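Side-chain contacts in paraflagellar rod component (Trypanosoma brucei, PDB 2Q0X), which is of unknown function but adopts the alpha/beta-hydrolase fold and is named as a component of the paraflagellar rod: residues A[213-216]-A[217-220]; A[202-205]-A[206-210]. One frame throughout, in Å; residues are numbered along the deposited sequence.

How the contacts relate
Contacts 1 and 2 lie on consecutive short helices, 213-218 and 200-209, with centres about 9 Å apart and on the same side of the centre of the chain. Contact 2 is the more buried: its tryptophan-isoleucine pair packs on helix 241-254, W205 also on strand 227-232, while the kinked P207 faces helix 213-218. Contact 1 is amphipathic, with an aspartate-arginine salt bridge on its outer side and L216, S219 and V220 turned into the protein. The two helices meet through that inner side: S219 OG is probably hydrogen-bonded to A203 O, while L216 packs on P207 and V220 on V204.

Contact 1: A[213-216]-A[217-220]; sequences FDVL and RRSV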
ATOM      1  N   PHE A 213     -30.316  20.031   4.491  1.00 41.81           N
ATOM      2  CA  PHE A 213     -30.550  19.542   3.141  1.00 41.86           C
ATOM      3  C   PHE A 213     -29.711  20.217   2.065  1.00 41.13           C
ATOM      4  O   PHE A 213     -29.438  19.608   1.041  1.00 41.09           O
ATOM      5  CB  PHE A 213     -32.042  19.579   2.828  1.00 42.60           C
ATOM      6  CG  PHE A 213     -32.844  18.586   3.644  1.00 43.17           C
ATOM      7  CD1 PHE A 213     -32.444  17.265   3.737  1.00 43.96           C
ATOM      8  CD2 PHE A 213     -34.000  18.969   4.302  1.00 44.33           C
ATOM      9  CE1 PHE A 213     -33.169  16.337   4.476  1.00 44.47           C
ATOM     10  CE2 PHE A 213     -34.728  18.040   5.043  1.00 44.16           C
ATOM     11  CZ  PHE A 213     -34.318  16.726   5.114  1.00 44.01           C
ATOM     12  N   ASP A 214     -29.244  21.431   2.315  1.00 40.45           N
ATOM     13  CA  ASP A 214     -28.252  22.032   1.424  1.00 40.08           C
ATOM     14  C   ASP A 214     -26.970  21.188   1.309  1.00 39.39           C
ATOM     15  O   ASP A 214     -26.412  21.066   0.221  1.00 39.53           O
ATOM     16  CB  ASP A 214     -27.935  23.489   1.814  1.00 40.40           C
ATOM     17  CG  ASP A 214     -27.357  23.632   3.217  1.00 41.24           C
ATOM     18  OD1 ASP A 214     -26.629  24.627   3.435  1.00 42.44           O
ATOM     19  OD2 ASP A 214     -27.627  22.785   4.101  1.00 42.75           O
ATOM     20  N   VAL A 215     -26.519  20.590   2.414  1.00 38.27           N
ATOM     21  CA  VAL A 215     -25.319  19.763   2.391  1.00 37.60           C
ATOM     22  C   VAL A 215     -25.504  18.556   1.473  1.00 37.00           C
ATOM     23  O   VAL A 215     -24.583  18.179   0.753  1.00 36.55           O
ATOM     24  CB  VAL A 215     -24.914  19.267   3.802  1.00 37.53           C
ATOM     25  CG1 VAL A 215     -23.725  18.340   3.709  1.00 37.46           C
ATOM     26  CG2 VAL A 215     -24.600  20.445   4.711  1.00 37.16           C
ATOM     27  N   LEU A 216     -26.703  17.976   1.485  1.00 36.42           N
ATOM     28  CA  LEU A 216     -26.986  16.800   0.680  1.00 36.15           C
ATOM     29  C   LEU A 216     -26.838  17.053  -0.823  1.00 35.96           C
ATOM     30  O   LEU A 216     -26.497  16.138  -1.565  1.00 35.62           O
ATOM     31  CB  LEU A 216     -28.376  16.247   0.992  1.00 36.16           C
ATOM     32  CG  LEU A 216     -28.644  15.669   2.385  1.00 35.62           C
ATOM     33  CD1 LEU A 216     -30.077  15.141   2.393  1.00 35.00           C
ATOM     34  CD2 LEU A 216     -27.618  14.564   2.789  1.00 35.01           C
ATOM     35  N   ARG A 217     -27.068  18.291  -1.263  1.00 36.15           N
ATOM     36  CA  ARG A 217     -26.918  18.643  -2.679  1.00 36.53           C
ATOM     37  C   ARG A 217     -25.491  18.462  -3.122  1.00 36.27           C
ATOM     38  O   ARG A 217     -25.241  18.106  -4.259  1.00 36.34           O
ATOM     39  CB  ARG A 217     -27.319  20.107  -2.962  1.00 36.95           C
ATOM     40  CG  ARG A 217     -28.744  20.453  -2.654  1.00 38.20           C
ATOM     41  CD  ARG A 217     -29.744  19.585  -3.451  1.00 39.94           C
ATOM     42  NE  ARG A 217     -31.107  20.106  -3.277  1.00 40.52           N
ATOM     43  CZ  ARG A 217     -32.215  19.532  -3.744  1.00 40.53           C
ATOM     44  NH1 ARG A 217     -32.184  18.429  -4.474  1.00 40.64           N
ATOM     45  NH2 ARG A 217     -33.368  20.111  -3.493  1.00 41.42           N
ATOM     46  N   ARG A 218     -24.565  18.755  -2.219  1.00 36.27           N
ATOM     47  CA  ARG A 218     -23.137  18.626  -2.472  1.00 36.63           C
ATOM     48  C   ARG A 218     -22.624  17.186  -2.404  1.00 35.65           C
ATOM     49  O   ARG A 218     -21.562  16.891  -2.937  1.00 36.01           O
ATOM     50  CB  ARG A 218     -22.368  19.491  -1.477  1.00 36.85           C
ATOM     51  CG  ARG A 218     -22.560  21.002  -1.689  1.00 37.87           C
ATOM     52  CD  ARG A 218     -22.062  21.794  -0.487  1.00 39.02           C
ATOM     53  NE  ARG A 218     -23.147  22.293   0.384  1.00 41.94           N
ATOM     54  CZ  ARG A 218     -22.952  23.002   1.504  1.00 42.97           C
ATOM     55  NH1 ARG A 218     -21.716  23.295   1.914  1.00 44.29           N
ATOM     56  NH2 ARG A 218     -23.993  23.417   2.233  1.00 42.49           N
ATOM     57  N   SER A 219     -23.363  16.308  -1.731  1.00 34.80           N
ATOM     58  CA  SER A 219     -23.003  14.900  -1.579  1.00 33.98           C
ATOM     59  C   SER A 219     -23.873  14.018  -2.483  1.00 33.86           C
ATOM     60  O   SER A 219     -23.555  13.854  -3.649  1.00 33.75           O
ATOM     61  CB  SER A 219     -23.075  14.466  -0.090  1.00 34.02           C
ATOM     62  OG  SER A 219     -24.389  14.494   0.448  1.00 32.13           O
ATOM     63  N   VAL A 220     -24.975  13.469  -1.973  1.00 33.66           N
ATOM     64  CA  VAL A 220     -25.824  12.583  -2.790  1.00 33.66           C
ATOM     65  C   VAL A 220     -26.453  13.282  -4.030  1.00 33.82           C
ATOM     66  O   VAL A 220     -26.759  12.632  -5.040  1.00 33.66           O
ATOM     67  CB  VAL A 220     -26.900  11.851  -1.940  1.00 33.75           C
ATOM     68  CG1 VAL A 220     -26.212  10.902  -0.930  1.00 33.40           C
ATOM     69  CG2 VAL A 220     -27.841  12.843  -1.232  1.00 32.35           C
TER
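Residues 213-218 form a short, weakly bonded helix in which D214 O accepts R217 N at 3.2 Å, while V215 O draws weak bonds from both R218 N and S219 N, a tightened turn where the helix runs out. One turn apart, D214 and R218 lie side by side and point the same way. D214 OD1 makes a salt bridge to R218 NH2 at 3.1 Å, reaching the guanidinium at its edge, although the carboxylate and guanidinium planes stand 71° apart. The arginine chain starts with CG anti to the carbonyl carbon and bends at chi3 (-103°), which brings NE back to D214 O for a weak bond of 3.5 Å. V215 CG2 lies over one guanidinium face, 3.9 Å from R218 NH2. The other carboxylate oxygen, D214 OD2, accepts a weak bond from V215 N, so both oxygens of this exposed group have partners. On the buried side L216 CB meets V220 CG2 at 4.1 Å, and L216 CD2 comes within 4.0 Å of S219 OG, whose polar partner is A203 O. F213 stacks on H254, and L216 also touches that histidine, so helix 241-254 flanks the turn. The pattern is that of a short amphipathic helix with an i to i+4 Asp-Arg salt bridge on its polar face, here in the segment leading to strand 227-232 of the alpha/beta-hydrolase sheet.

Contact 2: A[202-205]-A[206-210]; sequences EAVW and NPCIR
W205 and I209, one turn apart, form the densely packed side of this stretch of helix. I209 CG1 sits over one face of the indole, 4.2 Å from the centroid of the five-membered ring and 12° off its normal, a CH-pi contact offset toward the rim of the whole ring system. The tryptophan CG is anti to the backbone N (chi1 -158°), which places it beside the carbonyl carbon, from where the ring reaches I209; I209 CG1 also comes to 3.2 Å from W205 O. That oxygen accepts I209 N in a nearly straight bond of 3.0 Å, with an N-H...O angle of 173°. Beyond the pair, V247 of helix 241-254 touches both side chains, L231 of strand 227-232 packs on W205, and W205 NE1 is bonded to Y237 OH. V204 CG1 meets C208 SG at 4.2 Å, next to the backbone bond from C208 N to V204 O.

The middle of the segment is a proline kink in an alpha-helix with a wider pi-type turn before it: P207 has no N-H to give, and its CD lies 3.1 Å from E202 O. Helix 200-209 thus bends while packing against the strand 227-232 side of the alpha/beta-hydrolase sheet, and P207 itself rests on V215 and L216 of helix 213-218.

The less buried side is polar, with little packing between 202-205 and 206-210. E202 is partly exposed and points away from 206-210; its carboxylate oxygens OE1 and OE2 are bonded to T199 OG1 and Y183 OH. R210, also partly exposed, is the first residue to leave helical geometry, and its NH1 is bonded to F152 O.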
ATOM      1  N   GLU A 202     -20.568  12.101   7.413  1.00 38.80           N
ATOM      2  CA  GLU A 202     -20.669  13.508   6.997  1.00 38.86           C
ATOM      3  C   GLU A 202     -21.547  13.684   5.747  1.00 38.62           C
ATOM      4  O   GLU A 202     -22.313  14.643   5.651  1.00 38.33           O
ATOM      5  CB  GLU A 202     -19.274  14.083   6.733  1.00 39.27           C
ATOM      6  CG  GLU A 202     -18.370  14.116   7.983  1.00 39.97           C
ATOM      7  CD  GLU A 202     -17.372  12.979   8.061  1.00 40.99           C
ATOM      8  OE1 GLU A 202     -17.633  11.875   7.517  1.00 42.20           O
ATOM      9  OE2 GLU A 202     -16.317  13.190   8.701  1.00 40.81           O
ATOM     10  N   ALA A 203     -21.438  12.743   4.811  1.00 38.17           N
ATOM     11  CA  ALA A 203     -22.149  12.830   3.529  1.00 37.82           C
ATOM     12  C   ALA A 203     -23.661  12.578   3.648  1.00 37.81           C
ATOM     13  O   ALA A 203     -24.435  13.185   2.927  1.00 36.97           O
ATOM     14  CB  ALA A 203     -21.539  11.882   2.530  1.00 37.40           C
ATOM     15  N   VAL A 204     -24.070  11.679   4.554  1.00 37.88           N
ATOM     16  CA  VAL A 204     -25.467  11.243   4.608  1.00 37.73           C
ATOM     17  C   VAL A 204     -26.087  11.300   6.016  1.00 38.00           C
ATOM     18  O   VAL A 204     -27.123  11.922   6.210  1.00 38.33           O
ATOM     19  CB  VAL A 204     -25.605   9.809   4.025  1.00 37.60           C
ATOM     20  CG1 VAL A 204     -26.985   9.225   4.286  1.00 37.56           C
ATOM     21  CG2 VAL A 204     -25.308   9.804   2.531  1.00 36.89           C
ATOM     22  N   TRP A 205     -25.450  10.673   6.988  1.00 37.93           N
ATOM     23  CA  TRP A 205     -26.074  10.440   8.281  1.00 37.73           C
ATOM     24  C   TRP A 205     -26.340  11.736   9.030  1.00 37.88           C
ATOM     25  O   TRP A 205     -27.494  12.054   9.363  1.00 37.26           O
ATOM     26  CB  TRP A 205     -25.207   9.509   9.136  1.00 37.55           C
ATOM     27  CG  TRP A 205     -25.975   8.815  10.210  1.00 37.10           C
ATOM     28  CD1 TRP A 205     -25.890   9.039  11.537  1.00 36.87           C
ATOM     29  CD2 TRP A 205     -26.957   7.786  10.028  1.00 36.87           C
ATOM     30  NE1 TRP A 205     -26.758   8.213  12.211  1.00 37.36           N
ATOM     31  CE2 TRP A 205     -27.428   7.433  11.305  1.00 36.86           C
ATOM     32  CE3 TRP A 205     -27.480   7.127   8.907  1.00 36.97           C
ATOM     33  CZ2 TRP A 205     -28.401   6.445  11.501  1.00 37.24           C
ATOM     34  CZ3 TRP A 205     -28.444   6.141   9.093  1.00 36.79           C
ATOM     35  CH2 TRP A 205     -28.892   5.805  10.384  1.00 37.31           C
ATOM     36  N   ASN A 206     -25.266  12.476   9.291  1.00 37.85           N
ATOM     37  CA  ASN A 206     -25.374  13.770   9.967  1.00 38.08           C
ATOM     38  C   ASN A 206     -26.356  14.741   9.312  1.00 38.08           C
ATOM     39  O   ASN A 206     -27.297  15.183   9.964  1.00 38.16           O
ATOM     40  CB  ASN A 206     -23.974  14.396  10.141  1.00 38.19           C
ATOM     41  CG  ASN A 206     -23.155  13.701  11.221  1.00 38.36           C
ATOM     42  OD1 ASN A 206     -23.660  12.836  11.952  1.00 38.49           O
ATOM     43  ND2 ASN A 206     -21.891  14.093  11.347  1.00 39.46           N
ATOM     44  N   PRO A 207     -26.161  15.076   8.022  1.00 38.26           N
ATOM     45  CA  PRO A 207     -27.114  16.016   7.410  1.00 38.46           C
ATOM     46  C   PRO A 207     -28.562  15.533   7.341  1.00 38.75           C
ATOM     47  O   PRO A 207     -29.468  16.348   7.431  1.00 38.46           O
ATOM     48  CB  PRO A 207     -26.540  16.244   6.007  1.00 38.43           C
ATOM     49  CG  PRO A 207     -25.576  15.105   5.782  1.00 37.93           C
ATOM     50  CD  PRO A 207     -25.086  14.688   7.092  1.00 38.23           C
ATOM     51  N   CYS A 208     -28.784  14.227   7.187  1.00 39.15           N
ATOM     52  CA  CYS A 208     -30.151  13.707   7.132  1.00 39.67           C
ATOM     53  C   CYS A 208     -30.833  13.800   8.493  1.00 40.11           C
ATOM     54  O   CYS A 208     -31.948  14.262   8.585  1.00 39.89           O
ATOM     55  CB  CYS A 208     -30.195  12.255   6.654  1.00 39.65           C
ATOM     56  SG  CYS A 208     -30.122  12.019   4.882  1.00 39.33           S
ATOM     57  N   ILE A 209     -30.158  13.335   9.547  1.00 40.84           N
ATOM     58  CA  ILE A 209     -30.703  13.430  10.919  1.00 41.16           C
ATOM     59  C   ILE A 209     -30.913  14.896  11.349  1.00 41.34           C
ATOM     60  O   ILE A 209     -31.870  15.211  12.072  1.00 41.48           O
ATOM     61  CB  ILE A 209     -29.778  12.718  11.956  1.00 41.37           C
ATOM     62  CG1 ILE A 209     -29.555  11.228  11.608  1.00 41.99           C
ATOM     63  CG2 ILE A 209     -30.325  12.862  13.397  1.00 40.72           C
ATOM     64  CD1 ILE A 209     -30.826  10.418  11.410  1.00 42.50           C
ATOM     65  N   ARG A 210     -30.025  15.785  10.906  1.00 41.44           N
ATOM     66  CA  ARG A 210     -30.111  17.212  11.246  1.00 41.69           C
ATOM     67  C   ARG A 210     -30.855  18.092  10.208  1.00 42.04           C
ATOM     68  O   ARG A 210     -30.826  19.322  10.307  1.00 41.92           O
ATOM     69  CB  ARG A 210     -28.710  17.770  11.459  1.00 41.55           C
ATOM     70  CG  ARG A 210     -28.146  17.441  12.812  1.00 41.84           C
ATOM     71  CD  ARG A 210     -26.646  17.533  12.793  1.00 42.17           C
ATOM     72  NE  ARG A 210     -26.099  17.365  14.134  1.00 42.54           N
ATOM     73  CZ  ARG A 210     -24.902  16.859  14.421  1.00 42.26           C
ATOM     74  NH1 ARG A 210     -24.088  16.453  13.458  1.00 42.05           N
ATOM     75  NH2 ARG A 210     -24.527  16.758  15.695  1.00 42.70           N
TER